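Local coordinates for protein D-alanine--D-alanine ligase (Coxiella burnetii, PDB 3TQT) that probably joins two D-alanines into D-alanyl-D-alanine at the expense of ATP, a cytoplasmic step of peptidoglycan synthesis for the cell wall, at residues K26-T31 with N342-L347; T144-R149 with V156-L161; T319-G322 with M328-K331. All coordinates share one frame; numbering follows the deposited sequence.

Contact 1. Residues K26-T31 with N342-L347; sequences KNIVNT and NLLDQL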
ATOM      1  N   LYS A  26      -4.427  20.804 -13.848  1.00 26.69           N
ATOM      2  CA  LYS A  26      -4.619  21.767 -14.920  1.00 28.24           C
ATOM      3  C   LYS A  26      -3.377  21.852 -15.794  1.00 24.16           C
ATOM      4  O   LYS A  26      -3.471  21.900 -17.011  1.00 23.72           O
ATOM      5  CB  LYS A  26      -4.992  23.138 -14.372  1.00 26.81           C
ATOM      6  CG  LYS A  26      -6.400  23.208 -13.825  1.00 30.09           C
ATOM      7  CD  LYS A  26      -6.686  24.608 -13.308  1.00 39.23           C
ATOM      8  CE  LYS A  26      -8.109  24.738 -12.804  1.00 43.89           C
ATOM      9  NZ  LYS A  26      -8.974  25.434 -13.788  1.00 33.90           N
ATOM     10  N   ASN A  27      -2.208  21.859 -15.177  1.00 25.29           N
ATOM     11  CA  ASN A  27      -0.983  21.924 -15.954  1.00 27.01           C
ATOM     12  C   ASN A  27      -0.836  20.690 -16.821  1.00 22.30           C
ATOM     13  O   ASN A  27      -0.488  20.773 -17.992  1.00 25.50           O
ATOM     14  CB  ASN A  27       0.237  22.045 -15.041  1.00 31.48           C
ATOM     15  CG  ASN A  27       1.523  22.202 -15.817  1.00 32.54           C
ATOM     16  OD1 ASN A  27       1.581  22.948 -16.795  1.00 35.04           O
ATOM     17  ND2 ASN A  27       2.555  21.483 -15.405  1.00 24.59           N
ATOM     18  N   ILE A  28      -1.098  19.537 -16.224  1.00 18.98           N
ATOM     19  CA  ILE A  28      -1.005  18.288 -16.953  1.00 21.51           C
ATOM     20  C   ILE A  28      -1.995  18.299 -18.119  1.00 25.50           C
ATOM     21  O   ILE A  28      -1.643  17.966 -19.249  1.00 23.57           O
ATOM     22  CB  ILE A  28      -1.279  17.107 -16.019  1.00 20.97           C
ATOM     23  CG1 ILE A  28      -0.079  16.915 -15.080  1.00 27.33           C
ATOM     24  CG2 ILE A  28      -1.562  15.825 -16.825  1.00 21.11           C
ATOM     25  CD1 ILE A  28      -0.337  15.971 -13.936  1.00 27.45           C
ATOM     26  N   VAL A  29      -3.230  18.698 -17.841  1.00 22.26           N
ATOM     27  CA  VAL A  29      -4.259  18.722 -18.887  1.00 23.02           C
ATOM     28  C   VAL A  29      -3.880  19.702 -19.991  1.00 27.88           C
ATOM     29  O   VAL A  29      -4.069  19.437 -21.171  1.00 24.80           O
ATOM     30  CB  VAL A  29      -5.639  19.052 -18.312  1.00 23.01           C
ATOM     31  CG1 VAL A  29      -6.603  19.477 -19.413  1.00 25.49           C
ATOM     32  CG2 VAL A  29      -6.177  17.828 -17.559  1.00 24.15           C
ATOM     33  N   ASN A  30      -3.309  20.826 -19.592  1.00 26.72           N
ATOM     34  CA  ASN A  30      -2.891  21.845 -20.543  1.00 26.03           C
ATOM     35  C   ASN A  30      -1.677  21.412 -21.359  1.00 27.28           C
ATOM     36  O   ASN A  30      -1.441  21.906 -22.460  1.00 29.41           O
ATOM     37  CB  ASN A  30      -2.571  23.143 -19.797  1.00 24.31           C
ATOM     38  CG  ASN A  30      -2.398  24.318 -20.731  1.00 38.32           C
ATOM     39  OD1 ASN A  30      -3.169  24.478 -21.674  1.00 34.66           O
ATOM     40  ND2 ASN A  30      -1.381  25.138 -20.484  1.00 33.06           N
ATOM     41  N   THR A  31      -0.915  20.475 -20.812  1.00 25.97           N
ATOM     42  CA  THR A  31       0.375  20.118 -21.384  1.00 24.61           C
ATOM     43  C   THR A  31       0.363  18.778 -22.124  1.00 27.52           C
ATOM     44  O   THR A  31       1.214  18.537 -22.985  1.00 29.72           O
ATOM     45  CB  THR A  31       1.469  20.138 -20.289  1.00 29.85           C
ATOM     46  OG1 THR A  31       1.520  21.455 -19.711  1.00 32.33           O
ATOM     47  CG2 THR A  31       2.819  19.811 -20.868  1.00 33.22           C
ATOM     48  N   ASN A 342       6.751  15.818 -23.188  1.00 27.46           N
ATOM     49  CA  ASN A 342       7.500  14.581 -23.363  1.00 28.44           C
ATOM     50  C   ASN A 342       7.559  13.798 -22.061  1.00 24.14           C
ATOM     51  O   ASN A 342       7.484  12.575 -22.060  1.00 25.12           O
ATOM     52  CB  ASN A 342       8.928  14.879 -23.799  1.00 28.44           C
ATOM     53  CG  ASN A 342       8.993  15.690 -25.086  1.00 35.96           C
ATOM     54  OD1 ASN A 342       9.136  15.139 -26.166  1.00 41.73           O
ATOM     55  ND2 ASN A 342       8.896  17.000 -24.964  1.00 32.27           N
ATOM     56  N   LEU A 343       7.740  14.519 -20.961  1.00 24.55           N
ATOM     57  CA  LEU A 343       7.729  13.899 -19.645  1.00 21.83           C
ATOM     58  C   LEU A 343       6.403  13.164 -19.460  1.00 21.72           C
ATOM     59  O   LEU A 343       6.374  12.004 -19.057  1.00 18.28           O
ATOM     60  CB  LEU A 343       7.909  14.965 -18.553  1.00 22.56           C
ATOM     61  CG  LEU A 343       7.648  14.531 -17.110  1.00 18.24           C
ATOM     62  CD1 LEU A 343       8.558  13.353 -16.692  1.00 18.06           C
ATOM     63  CD2 LEU A 343       7.827  15.719 -16.157  1.00 24.01           C
ATOM     64  N   LEU A 344       5.299  13.840 -19.768  1.00 21.41           N
ATOM     65  CA  LEU A 344       3.982  13.230 -19.590  1.00 22.22           C
ATOM     66  C   LEU A 344       3.820  12.010 -20.493  1.00 23.71           C
ATOM     67  O   LEU A 344       3.258  10.999 -20.073  1.00 18.18           O
ATOM     68  CB  LEU A 344       2.865  14.239 -19.858  1.00 21.84           C
ATOM     69  CG  LEU A 344       2.865  15.463 -18.941  1.00 21.09           C
ATOM     70  CD1 LEU A 344       1.739  16.431 -19.337  1.00 19.86           C
ATOM     71  CD2 LEU A 344       2.746  15.029 -17.486  1.00 23.49           C
ATOM     72  N   ASP A 345       4.297  12.101 -21.736  1.00 22.36           N
ATOM     73  CA  ASP A 345       4.224  10.940 -22.631  1.00 19.88           C
ATOM     74  C   ASP A 345       4.969   9.759 -22.023  1.00 21.77           C
ATOM     75  O   ASP A 345       4.501   8.613 -22.061  1.00 21.46           O
ATOM     76  CB  ASP A 345       4.827  11.236 -24.013  1.00 22.63           C
ATOM     77  CG  ASP A 345       4.039  12.271 -24.799  1.00 30.24           C
ATOM     78  OD1 ASP A 345       2.796  12.304 -24.680  1.00 28.17           O
ATOM     79  OD2 ASP A 345       4.675  13.047 -25.549  1.00 25.47           O
ATOM     80  N   GLN A 346       6.151  10.032 -21.487  1.00 25.36           N
ATOM     81  CA  GLN A 346       6.948   8.973 -20.878  1.00 22.98           C
ATOM     82  C   GLN A 346       6.249   8.362 -19.665  1.00 22.40           C
ATOM     83  O   GLN A 346       6.223   7.138 -19.500  1.00 18.13           O
ATOM     84  CB  GLN A 346       8.352   9.496 -20.546  1.00 23.88           C
ATOM     85  CG  GLN A 346       9.126   9.775 -21.849  1.00 30.66           C
ATOM     86  CD  GLN A 346      10.602  10.032 -21.648  1.00 38.75           C
ATOM     87  OE1 GLN A 346      11.186   9.635 -20.641  1.00 40.02           O
ATOM     88  NE2 GLN A 346      11.222  10.691 -22.627  1.00 38.24           N
ATOM     89  N   LEU A 347       5.642   9.205 -18.837  1.00 18.77           N
ATOM     90  CA  LEU A 347       4.916   8.687 -17.679  1.00 18.91           C
ATOM     91  C   LEU A 347       3.757   7.789 -18.115  1.00 17.09           C
ATOM     92  O   LEU A 347       3.522   6.737 -17.525  1.00 19.36           O
ATOM     93  CB  LEU A 347       4.422   9.829 -16.794  1.00 16.63           C
ATOM     94  CG  LEU A 347       5.544  10.543 -16.034  1.00 19.98           C
ATOM     95  CD1 LEU A 347       5.044  11.877 -15.508  1.00 20.22           C
ATOM     96  CD2 LEU A 347       6.048   9.651 -14.906  1.00 18.37           C
TER
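Between the helical segments 26-31 and 342-347, at the end of helix 18-31 and early in helix 340-370, the nearest CA atoms are those of I28 and L344, 7.6 Å apart. L344 is the residue that crosses the gap, and both of its methyls are used. CD1 settles over the last turn of the opposite helix, 3.7 Å from the carbonyl oxygen O of I28 and 3.8 Å from CB of T31. CD2 reaches the isoleucine branch instead, lying 4.2 Å from CG1 of I28. The CG of L344 stands anti to its own carbonyl carbon (chi1 -61°) and the chain is extended beyond it, which carries the isopropyl fork to the other helix. The second branch of I28, CG2, comes within 4.2 Å of L344 CD1, a loose oblique contact. T31 meets the leucine at about a right angle with its CB and CG2. Its hydroxyl is engaged within its own helix, OG1 donating to O of N27 at 2.7 Å, so the carbon side of the threonine faces the leucine methyl. The contact joins the N-terminal domain, whose strands 5-12, 37-44 and 101-104 form a parallel core of Rossmann-like character, to the long C-terminal helix of the ATP-grasp portion. F103 on strand 101-104 packs against both I28 and L344 and continues the apolar patch toward the sheet. Polar anchors flank it: ND2 of N27 bonds to O of F323, and D345 OD1 to the hydroxyl of Y37, so bonds at its margins also connect residues distant in sequence. On the other side of helix 18-31, V29 packs on helix 56-61, and K26 gives its NZ to O of F59 and O of H62 and lies in cation-pi contact with the F59 ring.

Contact 2. Residues T144-R149 with V156-L161; sequences TKTVLR and VDWHTL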
ATOM      1  N   THR A 144       9.507   4.779   4.985  1.00 16.37           N
ATOM      2  CA  THR A 144      10.417   5.027   3.868  1.00 19.65           C
ATOM      3  C   THR A 144      11.861   4.945   4.347  1.00 19.74           C
ATOM      4  O   THR A 144      12.692   4.247   3.762  1.00 16.54           O
ATOM      5  CB  THR A 144      10.238   6.444   3.261  1.00 23.76           C
ATOM      6  OG1 THR A 144       8.850   6.760   3.142  1.00 20.10           O
ATOM      7  CG2 THR A 144      10.894   6.511   1.888  1.00 24.92           C
ATOM      8  N   LYS A 145      12.156   5.661   5.426  1.00 16.76           N
ATOM      9  CA  LYS A 145      13.519   5.688   5.942  1.00 19.95           C
ATOM     10  C   LYS A 145      13.973   4.331   6.440  1.00 18.05           C
ATOM     11  O   LYS A 145      15.148   3.985   6.317  1.00 17.32           O
ATOM     12  CB  LYS A 145      13.666   6.746   7.034  1.00 21.83           C
ATOM     13  CG  LYS A 145      13.724   8.155   6.467  1.00 22.46           C
ATOM     14  CD  LYS A 145      13.793   9.173   7.591  1.00 22.97           C
ATOM     15  CE  LYS A 145      13.837  10.575   7.030  1.00 23.69           C
ATOM     16  NZ  LYS A 145      14.243  11.499   8.102  1.00 22.41           N
ATOM     17  N   THR A 146      13.042   3.552   6.981  1.00 17.34           N
ATOM     18  CA  THR A 146      13.378   2.223   7.459  1.00 17.07           C
ATOM     19  C   THR A 146      13.887   1.402   6.282  1.00 20.34           C
ATOM     20  O   THR A 146      14.917   0.731   6.365  1.00 18.85           O
ATOM     21  CB  THR A 146      12.141   1.521   8.042  1.00 23.94           C
ATOM     22  OG1 THR A 146      11.722   2.212   9.222  1.00 25.51           O
ATOM     23  CG2 THR A 146      12.455   0.067   8.394  1.00 23.69           C
ATOM     24  N   VAL A 147      13.152   1.461   5.179  1.00 17.89           N
ATOM     25  CA  VAL A 147      13.491   0.667   4.013  1.00 20.50           C
ATOM     26  C   VAL A 147      14.795   1.180   3.399  1.00 23.27           C
ATOM     27  O   VAL A 147      15.676   0.390   3.048  1.00 17.72           O
ATOM     28  CB  VAL A 147      12.336   0.662   3.000  1.00 22.97           C
ATOM     29  CG1 VAL A 147      12.782   0.052   1.690  1.00 23.86           C
ATOM     30  CG2 VAL A 147      11.129  -0.089   3.592  1.00 19.78           C
ATOM     31  N   LEU A 148      14.931   2.501   3.301  1.00 22.41           N
ATOM     32  CA  LEU A 148      16.142   3.087   2.730  1.00 20.46           C
ATOM     33  C   LEU A 148      17.363   2.730   3.552  1.00 18.80           C
ATOM     34  O   LEU A 148      18.377   2.276   3.018  1.00 22.27           O
ATOM     35  CB  LEU A 148      16.020   4.604   2.618  1.00 17.98           C
ATOM     36  CG  LEU A 148      14.959   5.054   1.605  1.00 19.70           C
ATOM     37  CD1 LEU A 148      14.829   6.581   1.610  1.00 18.05           C
ATOM     38  CD2 LEU A 148      15.308   4.522   0.225  1.00 21.52           C
ATOM     39  N   ARG A 149      17.268   2.933   4.858  1.00 19.76           N
ATOM     40  CA  ARG A 149      18.427   2.693   5.706  1.00 21.22           C
ATOM     41  C   ARG A 149      18.812   1.215   5.719  1.00 17.06           C
ATOM     42  O   ARG A 149      19.993   0.880   5.717  1.00 21.63           O
ATOM     43  CB  ARG A 149      18.179   3.189   7.123  1.00 23.84           C
ATOM     44  CG  ARG A 149      19.340   2.932   8.031  1.00 26.07           C
ATOM     45  CD  ARG A 149      18.853   2.662   9.430  1.00 38.95           C
ATOM     46  NE  ARG A 149      18.773   3.828  10.308  1.00 43.15           N
ATOM     47  CZ  ARG A 149      19.225   5.049  10.045  1.00 40.21           C
ATOM     48  NH1 ARG A 149      19.811   5.326   8.898  1.00 41.52           N
ATOM     49  NH2 ARG A 149      19.091   6.004  10.957  1.00 30.24           N
ATOM     50  N   VAL A 156      18.304  11.133   6.766  1.00 23.36           N
ATOM     51  CA  VAL A 156      18.195  11.937   7.972  1.00 24.59           C
ATOM     52  C   VAL A 156      17.620  11.039   9.059  1.00 23.88           C
ATOM     53  O   VAL A 156      16.613  10.365   8.842  1.00 21.39           O
ATOM     54  CB  VAL A 156      17.270  13.141   7.749  1.00 21.74           C
ATOM     55  CG1 VAL A 156      17.083  13.920   9.055  1.00 24.98           C
ATOM     56  CG2 VAL A 156      17.842  14.045   6.651  1.00 28.42           C
ATOM     57  N   ASP A 157      18.263  11.012  10.220  1.00 22.50           N
ATOM     58  CA  ASP A 157      17.834  10.099  11.266  1.00 28.77           C
ATOM     59  C   ASP A 157      16.456  10.490  11.767  1.00 23.27           C
ATOM     60  O   ASP A 157      16.004  11.617  11.557  1.00 21.74           O
ATOM     61  CB  ASP A 157      18.837  10.036  12.423  1.00 29.57           C
ATOM     62  CG  ASP A 157      18.626   8.803  13.310  1.00 38.59           C
ATOM     63  OD1 ASP A 157      18.022   7.806  12.833  1.00 31.69           O
ATOM     64  OD2 ASP A 157      19.055   8.820  14.486  1.00 36.51           O
ATOM     65  N   TRP A 158      15.780   9.546  12.409  1.00 22.00           N
ATOM     66  CA  TRP A 158      14.426   9.793  12.880  1.00 22.44           C
ATOM     67  C   TRP A 158      14.131   8.905  14.063  1.00 20.43           C
ATOM     68  O   TRP A 158      14.834   7.928  14.314  1.00 21.81           O
ATOM     69  CB  TRP A 158      13.408   9.515  11.772  1.00 16.03           C
ATOM     70  CG  TRP A 158      13.151   8.047  11.563  1.00 22.98           C
ATOM     71  CD1 TRP A 158      12.046   7.340  11.956  1.00 18.86           C
ATOM     72  CD2 TRP A 158      14.023   7.105  10.924  1.00 22.17           C
ATOM     73  NE1 TRP A 158      12.172   6.023  11.583  1.00 24.13           N
ATOM     74  CE2 TRP A 158      13.379   5.851  10.955  1.00 26.26           C
ATOM     75  CE3 TRP A 158      15.288   7.204  10.328  1.00 20.83           C
ATOM     76  CZ2 TRP A 158      13.958   4.697  10.415  1.00 23.98           C
ATOM     77  CZ3 TRP A 158      15.860   6.066   9.791  1.00 23.53           C
ATOM     78  CH2 TRP A 158      15.189   4.827   9.828  1.00 26.23           C
ATOM     79  N   HIS A 159      13.078   9.246  14.787  1.00 19.42           N
ATOM     80  CA  HIS A 159      12.586   8.378  15.840  1.00 18.22           C
ATOM     81  C   HIS A 159      11.079   8.380  15.822  1.00 20.15           C
ATOM     82  O   HIS A 159      10.457   9.416  15.999  1.00 25.78           O
ATOM     83  CB  HIS A 159      13.081   8.836  17.214  1.00 21.46           C
ATOM     84  CG  HIS A 159      12.672   7.912  18.313  1.00 26.90           C
ATOM     85  ND1 HIS A 159      13.272   6.688  18.513  1.00 29.66           N
ATOM     86  CD2 HIS A 159      11.687   8.003  19.239  1.00 29.70           C
ATOM     87  CE1 HIS A 159      12.696   6.078  19.533  1.00 35.92           C
ATOM     88  NE2 HIS A 159      11.731   6.853  19.992  1.00 24.91           N
ATOM     89  N   THR A 160      10.496   7.211  15.594  1.00 19.13           N
ATOM     90  CA  THR A 160       9.055   7.085  15.504  1.00 17.66           C
ATOM     91  C   THR A 160       8.453   6.969  16.906  1.00 26.28           C
ATOM     92  O   THR A 160       9.023   6.320  17.775  1.00 21.21           O
ATOM     93  CB  THR A 160       8.688   5.833  14.696  1.00 22.39           C
ATOM     94  OG1 THR A 160       9.137   5.995  13.339  1.00 23.05           O
ATOM     95  CG2 THR A 160       7.175   5.576  14.720  1.00 19.32           C
ATOM     96  N   LEU A 161       7.314   7.623  17.120  1.00 19.79           N
ATOM     97  CA  LEU A 161       6.530   7.436  18.332  1.00 20.32           C
ATOM     98  C   LEU A 161       5.102   7.112  17.945  1.00 25.36           C
ATOM     99  O   LEU A 161       4.560   7.667  16.984  1.00 20.79           O
ATOM    100  CB  LEU A 161       6.508   8.699  19.195  1.00 22.72           C
ATOM    101  CG  LEU A 161       7.753   9.068  19.993  1.00 27.33           C
ATOM    102  CD1 LEU A 161       7.489  10.366  20.740  1.00 32.09           C
ATOM    103  CD2 LEU A 161       8.123   7.951  20.965  1.00 23.06           C
TER
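K145 and W158 meet because their first torsions aim them past each other: K145 holds CG anti to its carbonyl carbon (chi1 -76°) with the chain fully extended, while W158 tucks CG between its backbone N and carbonyl carbon (chi1 77°), laying the indole back over the helix. The lysine CB then sits above a face of the six-membered ring, 3.6 Å from its centroid, a CH-pi contact; CD passes just outside the rim of that ring, 3.7 Å from CE3 of W158. Beyond the tryptophan, K145 NZ donates to O of V156 at 2.7 Å, approaching from above the carbonyl plane instead of along a lone pair. R149 and W158 run toward each other from opposite directions. The arginine chain bends at chi2 and chi3, and its guanidinium takes W158 CZ3 over one face, the ring plane turned 39° from its own. At its edge NH2 makes a salt bridge of 2.8 Å to OD1 of D157. T146 adds OG1, 3.5 Å from CZ2 of W158, although the hydroxyl is hydrogen-bonded to O of D142. Helix 141-150 is thereby fastened to the segment entering strand 159-161, an outer strand of the four-stranded antiparallel sheet of the ATP-grasp fold. T146 and V147 also pack on A150 and L143 of the second subunit, and NE1 of W178 holds D157 OD2, fixing the carboxylate that R149 grips. With a salt bridge to OE2 of E222, predicted to lie in the ATP site, and a hydrogen bond to OD1 of N315, the one ammonium of K145 joins strands 219-223 and 312-318 to the chain at V156, its charge met by the carboxylate of E222.

Contact 3. Residues T319-G322 with M328-K331; sequences TIPG and MYPK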
ATOM      1  N   THR A 319       5.774  10.572  -4.219  1.00 19.48           N
ATOM      2  CA  THR A 319       5.374   9.810  -5.402  1.00 17.47           C
ATOM      3  C   THR A 319       4.327  10.546  -6.235  1.00 20.49           C
ATOM      4  O   THR A 319       4.151  10.250  -7.404  1.00 26.95           O
ATOM      5  CB  THR A 319       4.808   8.422  -5.022  1.00 20.72           C
ATOM      6  OG1 THR A 319       3.701   8.611  -4.146  1.00 21.20           O
ATOM      7  CG2 THR A 319       5.880   7.562  -4.300  1.00 20.86           C
ATOM      8  N   ILE A 320       3.638  11.507  -5.638  1.00 23.19           N
ATOM      9  CA  ILE A 320       2.802  12.397  -6.447  1.00 31.19           C
ATOM     10  C   ILE A 320       3.212  13.832  -6.124  1.00 29.97           C
ATOM     11  O   ILE A 320       2.527  14.552  -5.401  1.00 27.59           O
ATOM     12  CB  ILE A 320       1.275  12.154  -6.258  1.00 33.36           C
ATOM     13  CG1 ILE A 320       0.950  10.651  -6.293  1.00 38.58           C
ATOM     14  CG2 ILE A 320       0.446  12.905  -7.326  1.00 27.70           C
ATOM     15  CD1 ILE A 320       1.046   9.995  -7.669  1.00 42.47           C
ATOM     16  N   PRO A 321       4.373  14.237  -6.642  1.00 24.87           N
ATOM     17  CA  PRO A 321       4.885  15.584  -6.395  1.00 21.78           C
ATOM     18  C   PRO A 321       4.021  16.602  -7.113  1.00 23.97           C
ATOM     19  O   PRO A 321       3.302  16.222  -8.043  1.00 22.97           O
ATOM     20  CB  PRO A 321       6.269  15.543  -7.026  1.00 20.53           C
ATOM     21  CG  PRO A 321       6.172  14.520  -8.084  1.00 23.03           C
ATOM     22  CD  PRO A 321       5.231  13.476  -7.564  1.00 24.22           C
ATOM     23  N   GLY A 322       4.081  17.859  -6.683  1.00 23.88           N
ATOM     24  CA  GLY A 322       3.386  18.923  -7.380  1.00 30.51           C
ATOM     25  C   GLY A 322       3.725  18.869  -8.854  1.00 23.08           C
ATOM     26  O   GLY A 322       4.845  18.529  -9.227  1.00 22.85           O
ATOM     27  N   MET A 328       8.499  21.802  -8.826  1.00 25.92           N
ATOM     28  CA  MET A 328       9.868  21.328  -8.990  1.00 23.99           C
ATOM     29  C   MET A 328       9.997  20.083  -9.859  1.00 24.26           C
ATOM     30  O   MET A 328      10.930  19.979 -10.650  1.00 24.49           O
ATOM     31  CB  MET A 328      10.549  21.119  -7.631  1.00 20.28           C
ATOM     32  CG  MET A 328      11.025  22.458  -6.991  1.00 24.35           C
ATOM     33  SD  MET A 328      12.273  23.270  -8.005  1.00 32.27           S
ATOM     34  CE  MET A 328      13.709  22.261  -7.696  1.00 37.16           C
ATOM     35  N   TYR A 329       9.083  19.130  -9.718  1.00 21.19           N
ATOM     36  CA  TYR A 329       9.234  17.910 -10.505  1.00 22.92           C
ATOM     37  C   TYR A 329       9.295  18.191 -12.022  1.00 24.85           C
ATOM     38  O   TYR A 329      10.286  17.876 -12.664  1.00 22.14           O
ATOM     39  CB  TYR A 329       8.186  16.846 -10.164  1.00 16.98           C
ATOM     40  CG  TYR A 329       8.506  15.541 -10.861  1.00 17.38           C
ATOM     41  CD1 TYR A 329       9.316  14.584 -10.253  1.00 20.20           C
ATOM     42  CD2 TYR A 329       8.050  15.296 -12.144  1.00 16.39           C
ATOM     43  CE1 TYR A 329       9.640  13.400 -10.904  1.00 24.56           C
ATOM     44  CE2 TYR A 329       8.366  14.121 -12.798  1.00 23.84           C
ATOM     45  CZ  TYR A 329       9.157  13.181 -12.182  1.00 21.70           C
ATOM     46  OH  TYR A 329       9.472  12.020 -12.852  1.00 21.98           O
ATOM     47  N   PRO A 330       8.247  18.795 -12.594  1.00 22.27           N
ATOM     48  CA  PRO A 330       8.384  19.120 -14.017  1.00 29.78           C
ATOM     49  C   PRO A 330       9.488  20.139 -14.307  1.00 25.79           C
ATOM     50  O   PRO A 330      10.142  19.981 -15.332  1.00 29.78           O
ATOM     51  CB  PRO A 330       7.015  19.694 -14.389  1.00 29.24           C
ATOM     52  CG  PRO A 330       6.377  20.084 -13.088  1.00 21.21           C
ATOM     53  CD  PRO A 330       6.893  19.081 -12.094  1.00 27.04           C
ATOM     54  N   LYS A 331       9.688  21.145 -13.451  1.00 24.41           N
ATOM     55  CA  LYS A 331      10.723  22.148 -13.709  1.00 26.60           C
ATOM     56  C   LYS A 331      12.122  21.533 -13.764  1.00 27.03           C
ATOM     57  O   LYS A 331      12.926  21.888 -14.613  1.00 23.51           O
ATOM     58  CB  LYS A 331      10.696  23.262 -12.665  1.00 35.06           C
ATOM     59  CG  LYS A 331       9.648  24.319 -12.906  1.00 52.17           C
ATOM     60  CD  LYS A 331       9.732  25.403 -11.830  1.00 65.36           C
ATOM     61  CE  LYS A 331      11.150  25.947 -11.696  1.00 74.92           C
ATOM     62  NZ  LYS A 331      11.267  26.997 -10.639  1.00 79.34           N
TER
HETATM   63  O   HOH W   1       7.052  18.861  -7.657  1.00 21.14           O
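P321 and Y329 form the apolar part of this contact: CG of the proline lies 3.7 Å from CB of the tyrosine and 3.8 Å from its CG, touching at the root of the aromatic side chain and obliquely to the ring. Next to it, O of G322 rests 3.6 Å from CD of P330. A water also bridges the two segments. It donates to O of G322 at 2.7 Å and accepts from the backbone N of Y329 at 2.9 Å, joining the loop to the first turn of helix 328-335 where no direct hydrogen bond spans the two segments. Y329 has CG anti to its backbone N (chi1 -172°), which swings the ring away from the loop and into the interior. There the hydroxyl bonds to O of V234 on strand 228-236. W333 meets the ring edge-to-face, and F323 lies against it with planes at about 40°; M299 and R301 of strand 298-306 touch both Y329 and P321. The proline is positioned from the preceding residue too, since I320 N bonds to OE1 of E112 and I320 O to ND1 of H107. This is the loop that leaves strand 312-318 of the ATP-grasp fold, directly after N318, which with E316 is among the predicted magnesium ligands, and the contact packs it against the start of helix 328-335. The tyrosine, thus bonded and packed, lies against P321, whose side chain is about 5 Å from that of N318. The chemistry at the water is that of a helix start: Y329 N lies in the first turn, and P330 has no N-H to offer. The water takes up the N-H of Y329, and by accepting from it would probably become a somewhat stronger donor toward the carbonyl of G322.

Following the chain from the N terminus, contact 1 brings helix 340-370 back to helix 18-31, closing a loop of 310 intervening residues and tying the N-terminal domain to the C-terminal helix. Contacts 2 and 3 both fall within that span, one after the other, and neither crosses the other. Contact 2 closes a short loop from helix 141-150 into strand 159-161, on the far side of the molecule, its centre about 33 Å from that of contact 1. Contact 3 closes a short loop between the chain just past strand 312-318 and the start of helix 328-335, tying the two together. It adjoins contact 1 directly: CD2 of L343 packs 3.8 Å from CE2 of Y329.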